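Side-chain contacts in transcriptional regulator AcuR (Rhodobacter sphaeroides 2.4.1, PDB 3BRU), which acts as a transcriptional repressor of its own operon, probably by binding two operator sequences in the promoter: residues A80-Y85 with R145-G150; R126-G131 with E153-R158. All blocks are in the same frame, centred on the assembly; numbering follows the deposited sequence.

How the contacts relate
Both contacts use helix 143-167 as a common partner, at places about two turns apart along it. Contact 1 sets it against helix 74-97, which follows the predicted helix-turn-helix; contact 2 sets it against the start of helix 129-135. Their centres lie about 9 Å apart, and Y85 bridges them: Y85 OH lies 3.5 Å from C128 SG in packing contact, Y85 CE2 is 3.8 Å from W155 CH2, and Y85 CB is 3.7 Å from L129 CD2. The pair illustrates how, in a TetR-family regulator, the helix leading out of the DNA-binding region is packed into the regulatory domain.

Contact 1 of 2, residues A80-Y85 with R145-G150; sequences ALIEAY and RAALIG
I82, A147 and L148 meet with no flat group among them, and so with neither ring faces nor edges to fit: this is apolar packing between two helices, with no hydrogen bond across it. The setting is that of the TetR fold, in which helix 74-97 leads from the DNA-binding region into the C-terminal domain, to which helix 143-167 belongs. I82 alone makes the contact from segment 80-85, its CB directed at the other helix. Its CG1 lies beside the backbone N (chi1 -68°), and the nearly extended second torsion sends CD1 onward to the partner. There I82 CD1 meets two neighbours, A147 CB at 4.3 Å and, more closely, a branch of L148. The other branch, I82 CG2, passes 4.3 Å from A147 O, a loose van der Waals approach to the helix backbone. L148 contributes differently: its CB is not aimed at helix 74-97, but its CD2 reaches across, and the I82 and L148 side chains cross at about a right angle. The CA atoms of I82 and L148 are 7.4 Å apart, close enough for short aliphatic groups to bridge the helices. L133 of helix 129-135 touches both I82 and L148, while L198 of the second subunit packs on L148. The tightest meeting is between methyls: I82 CD1 lies 3.8 Å from L148 CD2.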
# COMPACT_ATOMS: atom_id res chain seq x y z
N ALA A 80 10.60 0.39 18.36
CA ALA A 80 10.19 -0.63 19.31
C ALA A 80 8.88 -1.29 18.86
O ALA A 80 8.70 -2.49 19.08
CB ALA A 80 10.02 -0.04 20.73
N LEU A 81 7.97 -0.50 18.29
CA LEU A 81 6.70 -1.06 17.80
C LEU A 81 6.91 -1.97 16.62
O LEU A 81 6.24 -2.96 16.53
CB LEU A 81 5.66 0.02 17.45
CG LEU A 81 5.16 0.89 18.60
CD1 LEU A 81 4.34 2.05 18.04
CD2 LEU A 81 4.38 0.07 19.61
N ILE A 82 7.81 -1.60 15.71
CA ILE A 82 8.16 -2.47 14.59
C ILE A 82 8.77 -3.80 15.11
O ILE A 82 8.36 -4.87 14.66
CB ILE A 82 9.15 -1.78 13.62
CG1 ILE A 82 8.50 -0.62 12.88
CG2 ILE A 82 9.72 -2.77 12.61
CD1 ILE A 82 9.57 0.36 12.33
N GLU A 83 9.72 -3.73 16.05
CA GLU A 83 10.26 -4.95 16.69
C GLU A 83 9.18 -5.79 17.38
O GLU A 83 9.23 -7.01 17.34
CB GLU A 83 11.38 -4.63 17.66
CG GLU A 83 12.62 -4.13 16.96
CD GLU A 83 13.63 -3.38 17.86
OE1 GLU A 83 13.26 -2.90 18.98
OE2 GLU A 83 14.82 -3.26 17.44
N ALA A 84 8.18 -5.14 17.97
CA ALA A 84 7.11 -5.89 18.66
C ALA A 84 6.21 -6.60 17.66
O ALA A 84 5.83 -7.77 17.86
CB ALA A 84 6.28 -4.98 19.59
N TYR A 85 5.87 -5.88 16.59
CA TYR A 85 5.04 -6.36 15.50
C TYR A 85 5.74 -7.50 14.74
O TYR A 85 5.14 -8.52 14.45
CB TYR A 85 4.67 -5.21 14.57
CG TYR A 85 3.61 -5.58 13.56
CD1 TYR A 85 2.25 -5.50 13.88
CD2 TYR A 85 3.96 -6.03 12.29
CE1 TYR A 85 1.26 -5.83 12.95
CE2 TYR A 85 2.99 -6.39 11.36
CZ TYR A 85 1.65 -6.28 11.69
OH TYR A 85 0.70 -6.66 10.78
N ARG A 145 13.55 3.05 7.44
CA ARG A 145 13.67 2.40 6.14
C ARG A 145 14.21 0.95 6.24
O ARG A 145 13.54 -0.00 5.81
CB ARG A 145 14.49 3.26 5.16
CG ARG A 145 14.22 2.96 3.67
CD ARG A 145 14.96 3.93 2.66
NE ARG A 145 14.59 5.35 2.84
CZ ARG A 145 13.45 5.90 2.41
NH1 ARG A 145 13.18 7.19 2.65
NH2 ARG A 145 12.57 5.18 1.74
N ALA A 146 15.39 0.79 6.82
CA ALA A 146 16.03 -0.51 6.96
C ALA A 146 15.23 -1.42 7.89
O ALA A 146 15.18 -2.65 7.69
CB ALA A 146 17.46 -0.34 7.47
N ALA A 147 14.62 -0.83 8.92
CA ALA A 147 13.87 -1.62 9.87
C ALA A 147 12.63 -2.18 9.17
O ALA A 147 12.35 -3.37 9.27
CB ALA A 147 13.51 -0.82 11.08
N LEU A 148 11.92 -1.33 8.42
CA LEU A 148 10.72 -1.78 7.70
C LEU A 148 11.05 -2.80 6.60
O LEU A 148 10.37 -3.83 6.48
CB LEU A 148 9.91 -0.63 7.13
CG LEU A 148 9.26 0.34 8.11
CD1 LEU A 148 8.88 1.59 7.27
CD2 LEU A 148 8.03 -0.33 8.90
N ILE A 149 12.09 -2.52 5.82
CA ILE A 149 12.51 -3.41 4.75
C ILE A 149 12.95 -4.78 5.33
O ILE A 149 12.68 -5.84 4.74
CB ILE A 149 13.62 -2.77 3.86
CG1 ILE A 149 13.08 -1.52 3.14
CG2 ILE A 149 14.09 -3.75 2.78
CD1 ILE A 149 14.15 -0.75 2.29
N GLY A 150 13.62 -4.75 6.47
CA GLY A 150 14.09 -5.95 7.15
C GLY A 150 12.96 -6.92 7.46
O GLY A 150 13.08 -8.13 7.21

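Contact 2 of 2, residues R126-G131 with E153-R158; sequences RGCLVG and ETWQRR
W155 carries more of this buried contact than any other residue, and it does so with the far corner of its indole. The ring reaches from helix 143-167 towards the start of helix 129-135 and there meets two residues with its six-membered ring: V130 touches CH2, whereas C128 touches both CH2 and CZ3. Because the indole spans most of the distance, the CA atoms of V130 and W155 can stay 11.2 Å apart.

C128 comes in at the edge. Its SG lies 3.9 Å from W155 CH2 and 4.1 Å from W155 CZ3, close to the ring plane: seen from the centroid of the six-membered ring it sits 78° off the normal. This is a sulfur-aromatic contact made at the rim. The same sulfur has a second task, because C128 is the N-cap of helix 129-135 and C128 SG accepts a weak bond from G131 N, 3.7 Å long with an angle of 156° at the hydrogen. With SG turned anti to the C128 backbone N (chi1 -177°), this one atom meets both the indole edge and G131 N.

V130 approaches from the opposite direction to W155, and its approach to the ring is oblique: V130 CB and V130 CG2 each lie 3.9 Å from W155 CH2. The indole also meets the rings of F89 and W186, and E190 of helix 178-199 touches both C128 and W155. The contact thus belongs to the all-helical C-terminal domain of the TetR fold, where W155 of helix 143-167 packs against V130 and against C128 at the N-cap of helix 129-135.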
# COMPACT_ATOMS: atom_id res chain seq x y z
N ARG A 126 -8.24 -1.87 10.92
CA ARG A 126 -6.84 -2.02 11.26
C ARG A 126 -6.11 -2.86 10.24
O ARG A 126 -6.50 -4.00 9.92
CB ARG A 126 -6.68 -2.64 12.64
CG ARG A 126 -7.14 -1.76 13.79
CD ARG A 126 -6.84 -2.45 15.13
NE ARG A 126 -7.54 -1.74 16.19
CZ ARG A 126 -7.79 -2.26 17.39
NH1 ARG A 126 -7.36 -3.48 17.69
NH2 ARG A 126 -8.46 -1.55 18.29
N GLY A 127 -5.01 -2.30 9.75
CA GLY A 127 -4.24 -2.96 8.72
C GLY A 127 -2.91 -3.45 9.22
O GLY A 127 -2.74 -3.78 10.41
N CYS A 128 -1.96 -3.51 8.29
CA CYS A 128 -0.63 -3.94 8.60
C CYS A 128 0.17 -2.73 9.08
O CYS A 128 0.17 -1.68 8.43
CB CYS A 128 0.01 -4.58 7.37
SG CYS A 128 1.64 -5.21 7.76
N LEU A 129 0.84 -2.86 10.22
CA LEU A 129 1.72 -1.80 10.71
C LEU A 129 2.83 -1.46 9.71
O LEU A 129 3.16 -0.30 9.49
CB LEU A 129 2.34 -2.19 12.06
CG LEU A 129 3.34 -1.16 12.55
CD1 LEU A 129 2.58 0.04 13.06
CD2 LEU A 129 4.25 -1.68 13.62
N VAL A 130 3.41 -2.51 9.13
CA VAL A 130 4.53 -2.38 8.22
C VAL A 130 4.13 -1.72 6.91
O VAL A 130 4.89 -0.94 6.30
CB VAL A 130 5.21 -3.76 8.03
CG1 VAL A 130 6.20 -3.74 6.85
CG2 VAL A 130 5.90 -4.16 9.34
N GLY A 131 2.92 -2.03 6.46
CA GLY A 131 2.38 -1.39 5.26
C GLY A 131 2.03 0.05 5.54
O GLY A 131 2.36 0.92 4.73
N GLU A 153 11.44 -8.47 4.14
CA GLU A 153 12.34 -9.46 3.62
C GLU A 153 12.31 -10.74 4.43
O GLU A 153 12.44 -11.81 3.86
CB GLU A 153 13.74 -8.89 3.48
CG GLU A 153 13.87 -8.12 2.17
CD GLU A 153 15.08 -7.19 2.14
OE1 GLU A 153 15.83 -7.18 3.15
OE2 GLU A 153 15.27 -6.46 1.13
N THR A 154 12.10 -10.65 5.74
CA THR A 154 11.91 -11.86 6.54
C THR A 154 10.68 -12.63 6.10
O THR A 154 10.74 -13.85 5.90
CB THR A 154 11.81 -11.54 8.07
OG1 THR A 154 13.05 -10.97 8.48
CG2 THR A 154 11.54 -12.83 8.92
N TRP A 155 9.56 -11.92 5.95
CA TRP A 155 8.33 -12.53 5.50
C TRP A 155 8.50 -13.20 4.14
O TRP A 155 8.00 -14.34 3.93
CB TRP A 155 7.24 -11.49 5.46
CG TRP A 155 6.89 -10.91 6.81
CD1 TRP A 155 7.24 -11.40 8.06
CD2 TRP A 155 6.09 -9.75 7.05
NE1 TRP A 155 6.72 -10.59 9.05
CE2 TRP A 155 6.00 -9.58 8.46
CE3 TRP A 155 5.43 -8.83 6.21
CZ2 TRP A 155 5.29 -8.51 9.04
CZ3 TRP A 155 4.71 -7.77 6.79
CH2 TRP A 155 4.65 -7.63 8.19
N GLN A 156 9.19 -12.51 3.22
CA GLN A 156 9.49 -13.01 1.89
C GLN A 156 10.37 -14.26 1.90
O GLN A 156 10.11 -15.19 1.15
CB GLN A 156 10.15 -11.90 1.05
CG GLN A 156 9.17 -10.86 0.53
CD GLN A 156 9.83 -9.66 -0.16
OE1 GLN A 156 9.16 -8.66 -0.41
NE2 GLN A 156 11.14 -9.74 -0.45
N ARG A 157 11.39 -14.29 2.73
CA ARG A 157 12.25 -15.48 2.89
C ARG A 157 11.47 -16.70 3.40
O ARG A 157 11.73 -17.84 2.99
CB ARG A 157 13.37 -15.20 3.88
CG ARG A 157 14.69 -14.99 3.28
CD ARG A 157 15.79 -14.79 4.38
NE ARG A 157 15.78 -13.42 4.90
CZ ARG A 157 15.46 -13.10 6.16
NH1 ARG A 157 15.15 -14.04 7.07
NH2 ARG A 157 15.46 -11.81 6.49
N ARG A 158 10.53 -16.48 4.32
CA ARG A 158 9.76 -17.60 4.85
C ARG A 158 8.82 -18.16 3.77
O ARG A 158 8.64 -19.36 3.65
CB ARG A 158 8.96 -17.19 6.09
CG ARG A 158 9.84 -16.81 7.26
CD ARG A 158 8.98 -16.57 8.50
NE ARG A 158 8.40 -17.81 9.01
CZ ARG A 158 7.80 -17.96 10.20
NH1 ARG A 158 7.67 -16.92 11.03
NH2 ARG A 158 7.34 -19.15 10.55